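Local coordinates for hydroxyethylthiazole kinase (Pyrococcus horikoshii, PDB 3HPD), which probably phosphorylates the hydroxyl group of 4-methyl-5-(2-hydroxyethyl)thiazole with ATP and magnesium, a salvage step toward thiamine diphosphate, at residues I5-L8 with K9-R12; F24-M27 with N28-A31; L150-N153 with A154-F158; E251-I254 with R255-K259. All blocks are in the same frame, centred on the assembly; numbering follows the deposited sequence.

Contact 1: residues I5-L8 with K9-R12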
loop_
_atom_site.group_PDB
_atom_site.type_symbol
_atom_site.label_atom_id
_atom_site.label_comp_id
_atom_site.label_asym_id
_atom_site.label_seq_id
_atom_site.Cartn_x
_atom_site.Cartn_y
_atom_site.Cartn_z
ATOM N N ILE A 5 6.582 -11.902 27.742
ATOM C CA ILE A 5 7.413 -10.744 28.047
ATOM C C ILE A 5 8.837 -11.017 27.576
ATOM O O ILE A 5 9.488 -10.155 26.986
ATOM C CB ILE A 5 7.418 -10.451 29.568
ATOM C CG1 ILE A 5 6.057 -9.886 29.986
ATOM C CG2 ILE A 5 8.544 -9.486 29.918
ATOM C CD1 ILE A 5 5.893 -9.695 31.486
ATOM N N GLU A 6 9.314 -12.230 27.823
ATOM C CA GLU A 6 10.661 -12.596 27.418
ATOM C C GLU A 6 10.811 -12.692 25.902
ATOM O O GLU A 6 11.852 -12.331 25.355
ATOM C CB GLU A 6 11.068 -13.911 28.082
ATOM C CG GLU A 6 11.267 -13.779 29.590
ATOM C CD GLU A 6 12.216 -12.645 29.952
ATOM O OE1 GLU A 6 13.361 -12.642 29.450
ATOM O OE2 GLU A 6 11.821 -11.755 30.735
ATOM N N ALA A 7 9.775 -13.174 25.222
ATOM C CA ALA A 7 9.825 -13.287 23.765
ATOM C C ALA A 7 9.914 -11.895 23.133
ATOM O O ALA A 7 10.694 -11.669 22.200
ATOM C CB ALA A 7 8.590 -14.021 23.248
ATOM N N LEU A 8 9.109 -10.967 23.642
ATOM C CA LEU A 8 9.101 -9.602 23.128
ATOM C C LEU A 8 10.481 -8.989 23.293
ATOM O O LEU A 8 10.999 -8.346 22.382
ATOM C CB LEU A 8 8.073 -8.750 23.876
ATOM C CG LEU A 8 7.957 -7.291 23.417
ATOM C CD1 LEU A 8 7.542 -7.246 21.955
ATOM C CD2 LEU A 8 6.943 -6.558 24.279
ATOM N N LYS A 9 11.073 -9.191 24.466
ATOM C CA LYS A 9 12.399 -8.663 24.739
ATOM C C LYS A 9 13.408 -9.243 23.754
ATOM O O LYS A 9 14.268 -8.521 23.246
ATOM C CB LYS A 9 12.810 -8.983 26.179
ATOM C CG LYS A 9 12.019 -8.205 27.222
ATOM C CD LYS A 9 12.439 -8.572 28.638
ATOM C CE LYS A 9 11.661 -7.763 29.669
ATOM N NZ LYS A 9 12.027 -8.150 31.062
ATOM N N ARG A 10 13.295 -10.542 23.476
ATOM C CA ARG A 10 14.205 -11.198 22.539
ATOM C C ARG A 10 14.065 -10.644 21.124
ATOM O O ARG A 10 15.059 -10.468 20.416
ATOM C CB ARG A 10 13.969 -12.711 22.518
ATOM C CG ARG A 10 14.479 -13.432 23.753
ATOM C CD ARG A 10 14.710 -14.915 23.479
ATOM N NE ARG A 10 13.477 -15.614 23.134
ATOM C CZ ARG A 10 12.446 -15.755 23.962
ATOM N NH1 ARG A 10 12.498 -15.245 25.185
ATOM N NH2 ARG A 10 11.360 -16.407 23.566
ATOM N N VAL A 11 12.831 -10.379 20.708
ATOM C CA VAL A 11 12.599 -9.830 19.376
ATOM C C VAL A 11 13.291 -8.479 19.253
ATOM O O VAL A 11 13.975 -8.204 18.271
ATOM C CB VAL A 11 11.089 -9.636 19.095
ATOM C CG1 VAL A 11 10.893 -8.781 17.843
ATOM C CG2 VAL A 11 10.420 -10.983 18.911
ATOM N N ARG A 12 13.122 -7.641 20.267
ATOM C CA ARG A 12 13.713 -6.315 20.243
ATOM C C ARG A 12 15.230 -6.295 20.393
ATOM O O ARG A 12 15.896 -5.407 19.857
ATOM C CB ARG A 12 13.038 -5.450 21.304
ATOM C CG ARG A 12 11.580 -5.213 20.958
ATOM C CD ARG A 12 10.835 -4.466 22.026
ATOM N NE ARG A 12 9.507 -4.079 21.557
ATOM C CZ ARG A 12 8.568 -3.559 22.338
ATOM N NH1 ARG A 12 8.814 -3.371 23.628
ATOM N NH2 ARG A 12 7.391 -3.219 21.830
#
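Helix 2-14, at the start of the chain, illustrates how long basic side chains can use the residues one turn behind them as a resting surface, with L8 beneath R12 and A7 beneath R10. The R12 guanidinium lies with one face over the leucine, and L8 CD1 approaches R12 NE to 3.7 Å while the other methyl, L8 CD2, faces R12 NH1. Because the arginine chain is extended from CG to NE (chi3 171°), its end passes the leucine and continues to backbone carbonyls elsewhere: NE bonds to L37 O and NH1 to I249 O. R10 behaves differently. A bend at chi3 (-63°) folds its guanidinium back over the helix, so that one face sits above A7 CA, with R10 NH2 3.5 Å from it, and R10 NH1 touches E6 CB at 3.5 Å. R10 NE then reaches V207 O. K9, in contrast, runs out straight, and its CE packs 3.6 Å from I5 CG2, the two chains lying side by side and pointing the same way. K9 NZ makes a long salt bridge to E6 OE2, 3.6 Å apart, but its stronger partner is E251. Ordinary backbone bonds one turn long hold the frame, for example V11 N to A7 O at 2.9 Å. A7 and V11 meanwhile turn their small apolar groups to F204 of helix 193-205. The result is an amphipathic helix, with an apolar flank set into the protein and basic chains whose neighbours three and four residues back support their aliphatic or flat parts.

Contact 2: residues F24-M27 with N28-A31; sequences FVVM and NTTA
T30 and V26 meet across the first turn of helix 27-37, where V26 holds the N-cap position. The threonine CB lies 3.4 Å from V26 O, and from there the side chain forks. OG1 takes the branch between the backbone N and the carbonyl carbon (chi1 58°), which turns the hydroxyl back onto the preceding turn, where it donates to V26 O at 2.8 Å. The backbone T30 N donates to the same oxygen at 2.9 Å, with a nearly straight N-H...O angle of 169°. The two donors reach V26 O from opposite faces of its carbonyl plane, so one residue grips this buried oxygen twice and the hydroxyl is satisfied within the helix. The other branch, CG2, rests against the valine, 3.7 Å from V26 CB and about as far from V26 CG2. T29 CG2 adds a second methyl to V26 CB at 3.8 Å, while T29 OG1 bonds to Y243 OH. One water links the loop to the helix start, donating to V25 O and accepting from T29 N. N28 points its amide to another subunit, where ND2 bonds to V25 O of the third subunit, and F24 meets F24 of each neighbouring copy edge to face. The side chain of V26 is about 4 Å from G192, a predicted substrate-binding residue, consistent with a place beside the thiazole pocket. T30 touches M43 of strand 40-43 and A199 of helix 193-205, with V26 on C195 and T29 on M196 of that same helix.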
loop_
_atom_site.group_PDB
_atom_site.type_symbol
_atom_site.label_atom_id
_atom_site.label_comp_id
_atom_site.label_asym_id
_atom_site.label_seq_id
_atom_site.Cartn_x
_atom_site.Cartn_y
_atom_site.Cartn_z
ATOM N N PHE A 24 -0.597 -7.783 -1.983
ATOM C CA PHE A 24 -0.532 -6.365 -2.316
ATOM C C PHE A 24 -1.219 -5.401 -1.370
ATOM O O PHE A 24 -0.817 -4.242 -1.263
ATOM C CB PHE A 24 -1.072 -6.148 -3.731
ATOM C CG PHE A 24 -0.332 -6.926 -4.779
ATOM C CD1 PHE A 24 1.042 -6.767 -4.938
ATOM C CD2 PHE A 24 -1.004 -7.823 -5.603
ATOM C CE1 PHE A 24 1.741 -7.502 -5.898
ATOM C CE2 PHE A 24 -0.317 -8.562 -6.566
ATOM C CZ PHE A 24 1.059 -8.398 -6.717
ATOM N N VAL A 25 -2.252 -5.869 -0.685
ATOM C CA VAL A 25 -2.994 -5.014 0.230
ATOM C C VAL A 25 -2.253 -4.755 1.538
ATOM O O VAL A 25 -2.438 -3.709 2.163
ATOM C CB VAL A 25 -4.374 -5.642 0.561
ATOM C CG1 VAL A 25 -5.162 -4.737 1.502
ATOM C CG2 VAL A 25 -5.153 -5.882 -0.718
ATOM N N VAL A 26 -1.393 -5.688 1.938
ATOM C CA VAL A 26 -0.693 -5.550 3.215
ATOM C C VAL A 26 0.817 -5.328 3.163
ATOM O O VAL A 26 1.493 -5.408 4.191
ATOM C CB VAL A 26 -0.980 -6.777 4.105
ATOM C CG1 VAL A 26 -2.486 -7.032 4.156
ATOM C CG2 VAL A 26 -0.247 -8.006 3.564
ATOM N N MET A 27 1.341 -5.034 1.979
ATOM C CA MET A 27 2.774 -4.803 1.804
ATOM C C MET A 27 3.365 -3.780 2.776
ATOM O O MET A 27 4.299 -4.078 3.518
ATOM C CB MET A 27 3.056 -4.341 0.370
ATOM C CG MET A 27 2.986 -5.433 -0.694
ATOM S SD MET A 27 4.501 -6.419 -0.806
ATOM C CE MET A 27 3.959 -7.743 -1.924
ATOM N N ASN A 28 2.816 -2.571 2.764
ATOM C CA ASN A 28 3.304 -1.486 3.616
ATOM C C ASN A 28 2.933 -1.679 5.072
ATOM O O ASN A 28 3.712 -1.471 6.001
ATOM C CB ASN A 28 2.705 -0.171 3.130
ATOM C CG ASN A 28 3.259 1.019 3.864
ATOM O OD1 ASN A 28 2.691 1.485 4.852
ATOM N ND2 ASN A 28 4.395 1.507 3.396
ATOM N N THR A 29 1.691 -2.073 5.229
ATOM C CA THR A 29 1.062 -2.300 6.496
ATOM C C THR A 29 1.795 -3.342 7.379
ATOM O O THR A 29 2.108 -3.067 8.548
ATOM C CB THR A 29 -0.407 -2.635 6.145
ATOM O OG1 THR A 29 -1.268 -1.602 6.634
ATOM C CG2 THR A 29 -0.780 -3.963 6.600
ATOM N N THR A 30 2.119 -4.511 6.833
ATOM C CA THR A 30 2.824 -5.522 7.627
ATOM C C THR A 30 4.293 -5.158 7.841
ATOM O O THR A 30 4.896 -5.538 8.851
ATOM C CB THR A 30 2.735 -6.930 6.980
ATOM O OG1 THR A 30 3.285 -6.898 5.657
ATOM C CG2 THR A 30 1.284 -7.389 6.913
ATOM N N ALA A 31 4.869 -4.418 6.896
ATOM C CA ALA A 31 6.258 -3.992 7.015
ATOM C C ALA A 31 6.370 -3.024 8.187
ATOM O O ALA A 31 7.278 -3.135 9.010
ATOM C CB ALA A 31 6.720 -3.308 5.737
HETATM O O HOH W 1 -0.227 -1.972 2.840
#

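Contact 3: residues L150-N153 with A154-F158; sequences LTMN and AAREF
A154 and L150 open the exchange between successive turns of helix 144-157: the amide of A154 donates to L150 O at 2.9 Å, and its CB packs against that same oxygen. A155 repeats the pattern one residue on, its N reaching T151 O and its CB lying 3.4 Å from it. R156 carries the main side-chain contact. Its chain is extended from CG to NE (chi3 180°) and runs across M152, whose thioether is twisted at chi2 and chi3 until the methyl comes over one face of the guanidinium. The approach is tight, with M152 CE 3.2 Å from R156 NE and 3.5 Å from R156 CD, and the sulfur stands farther back. Replacing M152 with an alanine would strip away that methyl cover and would probably leave the R156 arm held at its end by little more than its weak bond to G174 O. E157 follows, its N bonded to N153 O at 2.8 Å, while its CG lies over the centre of the F158 ring, 4.1 Å above the plane. F158 is the first residue to leave helical angles, yet its N still donates to A154 O. The buried flank of the helix lies on the sheet, with L150 and T151 on V164 and both alanines on V162 of strand 161-165; L150 also reaches F121 and L128 of helix 121-131, and F158 turns to L107 and L110 of helix 100-112.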
loop_
_atom_site.group_PDB
_atom_site.type_symbol
_atom_site.label_atom_id
_atom_site.label_comp_id
_atom_site.label_asym_id
_atom_site.label_seq_id
_atom_site.Cartn_x
_atom_site.Cartn_y
_atom_site.Cartn_z
ATOM N N LEU A 150 -10.955 -27.544 16.689
ATOM C CA LEU A 150 -10.459 -27.326 15.333
ATOM C C LEU A 150 -8.959 -27.060 15.352
ATOM O O LEU A 150 -8.202 -27.650 14.584
ATOM C CB LEU A 150 -11.175 -26.140 14.677
ATOM C CG LEU A 150 -10.647 -25.768 13.285
ATOM C CD1 LEU A 150 -10.807 -26.953 12.345
ATOM C CD2 LEU A 150 -11.386 -24.555 12.746
ATOM N N THR A 151 -8.540 -26.162 16.236
ATOM C CA THR A 151 -7.135 -25.807 16.357
ATOM C C THR A 151 -6.277 -27.048 16.595
ATOM O O THR A 151 -5.265 -27.245 15.925
ATOM C CB THR A 151 -6.923 -24.814 17.512
ATOM O OG1 THR A 151 -7.796 -23.692 17.335
ATOM C CG2 THR A 151 -5.486 -24.323 17.540
ATOM N N MET A 152 -6.691 -27.885 17.544
ATOM C CA MET A 152 -5.955 -29.107 17.865
ATOM C C MET A 152 -5.891 -30.105 16.717
ATOM O O MET A 152 -4.817 -30.615 16.396
ATOM C CB MET A 152 -6.572 -29.824 19.067
ATOM C CG MET A 152 -5.874 -31.148 19.379
ATOM S SD MET A 152 -6.969 -32.475 19.929
ATOM C CE MET A 152 -6.749 -33.691 18.598
ATOM N N ASN A 153 -7.043 -30.407 16.123
ATOM C CA ASN A 153 -7.091 -31.366 15.023
ATOM C C ASN A 153 -6.253 -30.903 13.843
ATOM O O ASN A 153 -5.573 -31.707 13.203
ATOM C CB ASN A 153 -8.534 -31.612 14.565
ATOM C CG ASN A 153 -9.335 -32.419 15.571
ATOM O OD1 ASN A 153 -8.808 -33.327 16.209
ATOM N ND2 ASN A 153 -10.619 -32.104 15.703
ATOM N N ALA A 154 -6.301 -29.606 13.559
ATOM C CA ALA A 154 -5.530 -29.052 12.452
ATOM C C ALA A 154 -4.038 -29.138 12.759
ATOM O O ALA A 154 -3.235 -29.426 11.875
ATOM C CB ALA A 154 -5.935 -27.603 12.199
ATOM N N ALA A 155 -3.669 -28.896 14.013
ATOM C CA ALA A 155 -2.265 -28.955 14.411
ATOM C C ALA A 155 -1.703 -30.363 14.233
ATOM O O ALA A 155 -0.568 -30.538 13.784
ATOM C CB ALA A 155 -2.106 -28.506 15.856
ATOM N N ARG A 156 -2.495 -31.370 14.582
ATOM C CA ARG A 156 -2.044 -32.750 14.439
ATOM C C ARG A 156 -2.072 -33.159 12.967
ATOM O O ARG A 156 -1.168 -33.839 12.478
ATOM C CB ARG A 156 -2.930 -33.687 15.261
ATOM C CG ARG A 156 -2.979 -33.330 16.733
ATOM C CD ARG A 156 -3.512 -34.479 17.568
ATOM N NE ARG A 156 -3.555 -34.133 18.985
ATOM C CZ ARG A 156 -3.445 -35.015 19.973
ATOM N NH1 ARG A 156 -3.283 -36.303 19.698
ATOM N NH2 ARG A 156 -3.493 -34.608 21.234
ATOM N N GLU A 157 -3.111 -32.730 12.262
ATOM C CA GLU A 157 -3.258 -33.049 10.848
ATOM C C GLU A 157 -2.077 -32.537 10.025
ATOM O O GLU A 157 -1.511 -33.269 9.212
ATOM C CB GLU A 157 -4.554 -32.438 10.308
ATOM C CG GLU A 157 -4.817 -32.721 8.837
ATOM C CD GLU A 157 -5.081 -34.189 8.566
ATOM O OE1 GLU A 157 -6.003 -34.753 9.196
ATOM O OE2 GLU A 157 -4.372 -34.779 7.722
ATOM N N PHE A 158 -1.701 -31.281 10.248
ATOM C CA PHE A 158 -0.610 -30.665 9.501
ATOM C C PHE A 158 0.739 -30.674 10.209
ATOM O O PHE A 158 1.696 -30.057 9.736
ATOM C CB PHE A 158 -1.002 -29.235 9.125
ATOM C CG PHE A 158 -2.239 -29.160 8.281
ATOM C CD1 PHE A 158 -2.262 -29.734 7.012
ATOM C CD2 PHE A 158 -3.395 -28.557 8.763
ATOM C CE1 PHE A 158 -3.418 -29.710 6.236
ATOM C CE2 PHE A 158 -4.559 -28.529 7.993
ATOM C CZ PHE A 158 -4.569 -29.109 6.729
#

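Contact 4: residues E251-I254 with R255-K259; sequences ENVI and RTYAK
E251 and R255 face each other one turn apart on helix 251-257, and their flat groups are strongly turned, the carboxylate and guanidinium planes standing 75° apart. A single strong bond joins them: R255 NH2 donates to E251 OE2 at 2.7 Å; the oxygen lies near the guanidinium plane, and the nitrogen comes to it from the anti side of the carboxylate. A bend at chi3 of R255 (-55°) brings the guanidinium back to the glutamate. The other oxygen, OE1, is used by K9, so a substitution by alanine at E251 would probably leave R255 without this carboxylate and K9 with only its long bridge to E6. One residue further along, T256 turns its hydroxyl back to N252 O at 2.8 Å, and its own N reaches that oxygen from the opposite face. V253 CG1 touches Y257 CD1 at 4.0 Å, while V253 O lies at the edge of the ring, near its plane; the phenol oxygen goes on to E230 and K227. Last, A258 CB rests 4.1 Å from I254 CG2 where the helix ends. One carboxylate shared between two basic groups, one on each oxygen, would probably keep the glutamate ionised.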
loop_
_atom_site.group_PDB
_atom_site.type_symbol
_atom_site.label_atom_id
_atom_site.label_comp_id
_atom_site.label_asym_id
_atom_site.label_seq_id
_atom_site.Cartn_x
_atom_site.Cartn_y
_atom_site.Cartn_z
ATOM N N GLU A 251 6.938 -4.495 29.138
ATOM C CA GLU A 251 6.656 -5.435 30.216
ATOM C C GLU A 251 5.469 -5.042 31.087
ATOM O O GLU A 251 4.602 -5.866 31.363
ATOM C CB GLU A 251 7.884 -5.614 31.107
ATOM C CG GLU A 251 7.719 -6.721 32.131
ATOM C CD GLU A 251 8.966 -6.937 32.957
ATOM O OE1 GLU A 251 10.073 -6.847 32.383
ATOM O OE2 GLU A 251 8.844 -7.209 34.171
ATOM N N ASN A 252 5.428 -3.788 31.523
ATOM C CA ASN A 252 4.340 -3.332 32.383
ATOM C C ASN A 252 2.980 -3.445 31.707
ATOM O O ASN A 252 2.010 -3.880 32.323
ATOM C CB ASN A 252 4.565 -1.883 32.819
ATOM C CG ASN A 252 3.577 -1.441 33.888
ATOM O OD1 ASN A 252 3.656 -1.872 35.037
ATOM N ND2 ASN A 252 2.634 -0.591 33.508
ATOM N N VAL A 253 2.908 -3.048 30.439
ATOM C CA VAL A 253 1.647 -3.113 29.705
ATOM C C VAL A 253 1.181 -4.558 29.555
ATOM O O VAL A 253 0.002 -4.858 29.733
ATOM C CB VAL A 253 1.781 -2.461 28.310
ATOM C CG1 VAL A 253 0.440 -2.508 27.577
ATOM C CG2 VAL A 253 2.252 -1.026 28.460
ATOM N N ILE A 254 2.107 -5.458 29.242
ATOM C CA ILE A 254 1.759 -6.868 29.093
ATOM C C ILE A 254 1.274 -7.419 30.433
ATOM O O ILE A 254 0.273 -8.128 30.500
ATOM C CB ILE A 254 2.971 -7.689 28.607
ATOM C CG1 ILE A 254 3.318 -7.289 27.171
ATOM C CG2 ILE A 254 2.670 -9.181 28.694
ATOM C CD1 ILE A 254 4.557 -7.961 26.620
ATOM N N ARG A 255 1.986 -7.072 31.500
ATOM C CA ARG A 255 1.632 -7.529 32.840
ATOM C C ARG A 255 0.229 -7.088 33.250
ATOM O O ARG A 255 -0.525 -7.859 33.846
ATOM C CB ARG A 255 2.649 -6.996 33.852
ATOM C CG ARG A 255 2.189 -7.035 35.299
ATOM C CD ARG A 255 3.348 -6.701 36.220
ATOM N NE ARG A 255 4.465 -7.600 35.956
ATOM C CZ ARG A 255 5.676 -7.207 35.578
ATOM N NH1 ARG A 255 5.945 -5.917 35.422
ATOM N NH2 ARG A 255 6.614 -8.112 35.337
ATOM N N THR A 256 -0.114 -5.848 32.920
ATOM C CA THR A 256 -1.410 -5.290 33.277
ATOM C C THR A 256 -2.566 -5.557 32.308
ATOM O O THR A 256 -3.726 -5.535 32.721
ATOM C CB THR A 256 -1.300 -3.764 33.500
ATOM O OG1 THR A 256 -0.686 -3.154 32.358
ATOM C CG2 THR A 256 -0.457 -3.464 34.733
ATOM N N TYR A 257 -2.265 -5.818 31.036
ATOM C CA TYR A 257 -3.321 -6.055 30.047
ATOM C C TYR A 257 -3.493 -7.474 29.510
ATOM O O TYR A 257 -4.565 -7.818 29.018
ATOM C CB TYR A 257 -3.147 -5.128 28.838
ATOM C CG TYR A 257 -3.675 -3.726 29.026
ATOM C CD1 TYR A 257 -2.943 -2.771 29.727
ATOM C CD2 TYR A 257 -4.909 -3.351 28.492
ATOM C CE1 TYR A 257 -3.421 -1.473 29.888
ATOM C CE2 TYR A 257 -5.400 -2.053 28.649
ATOM C CZ TYR A 257 -4.649 -1.122 29.347
ATOM O OH TYR A 257 -5.119 0.162 29.491
ATOM N N ALA A 258 -2.450 -8.292 29.588
ATOM C CA ALA A 258 -2.531 -9.648 29.056
ATOM C C ALA A 258 -3.679 -10.493 29.602
ATOM O O ALA A 258 -3.901 -10.565 30.811
ATOM C CB ALA A 258 -1.197 -10.376 29.276
ATOM N N LYS A 259 -4.413 -11.118 28.685
ATOM C CA LYS A 259 -5.523 -12.004 29.022
ATOM C C LYS A 259 -5.261 -13.281 28.231
ATOM O O LYS A 259 -5.678 -13.406 27.080
ATOM C CB LYS A 259 -6.863 -11.400 28.593
ATOM C CG LYS A 259 -7.187 -10.056 29.220
ATOM C CD LYS A 259 -8.605 -9.628 28.865
ATOM C CE LYS A 259 -8.933 -8.249 29.416
ATOM N NZ LYS A 259 -8.669 -8.157 30.877
#

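Overall arrangement
Contacts 1 and 4 touch, joining helix 2-14 to helix 251-257, although they lie at distant points of the chain. Their centres are 13 Å apart, and K9 NZ reaches E251 OE1 at 2.7 Å; separately, L8 CD2 packs on I254 CD1 at 3.6 Å. Contacts 2 and 3 stand apart, on opposite sides of the chain's centre, with centres 28 Å from each other. Each has a side chain about 9 Å from that of K118, a predicted ATP-binding residue: T30 in contact 2 and T151 in contact 3. V26 of contact 2 is also about 4 Å from G192, on the predicted substrate side, and T151 about 9 Å from T165, side chain to side chain. Contacts 1 and 4 lie away from these sites.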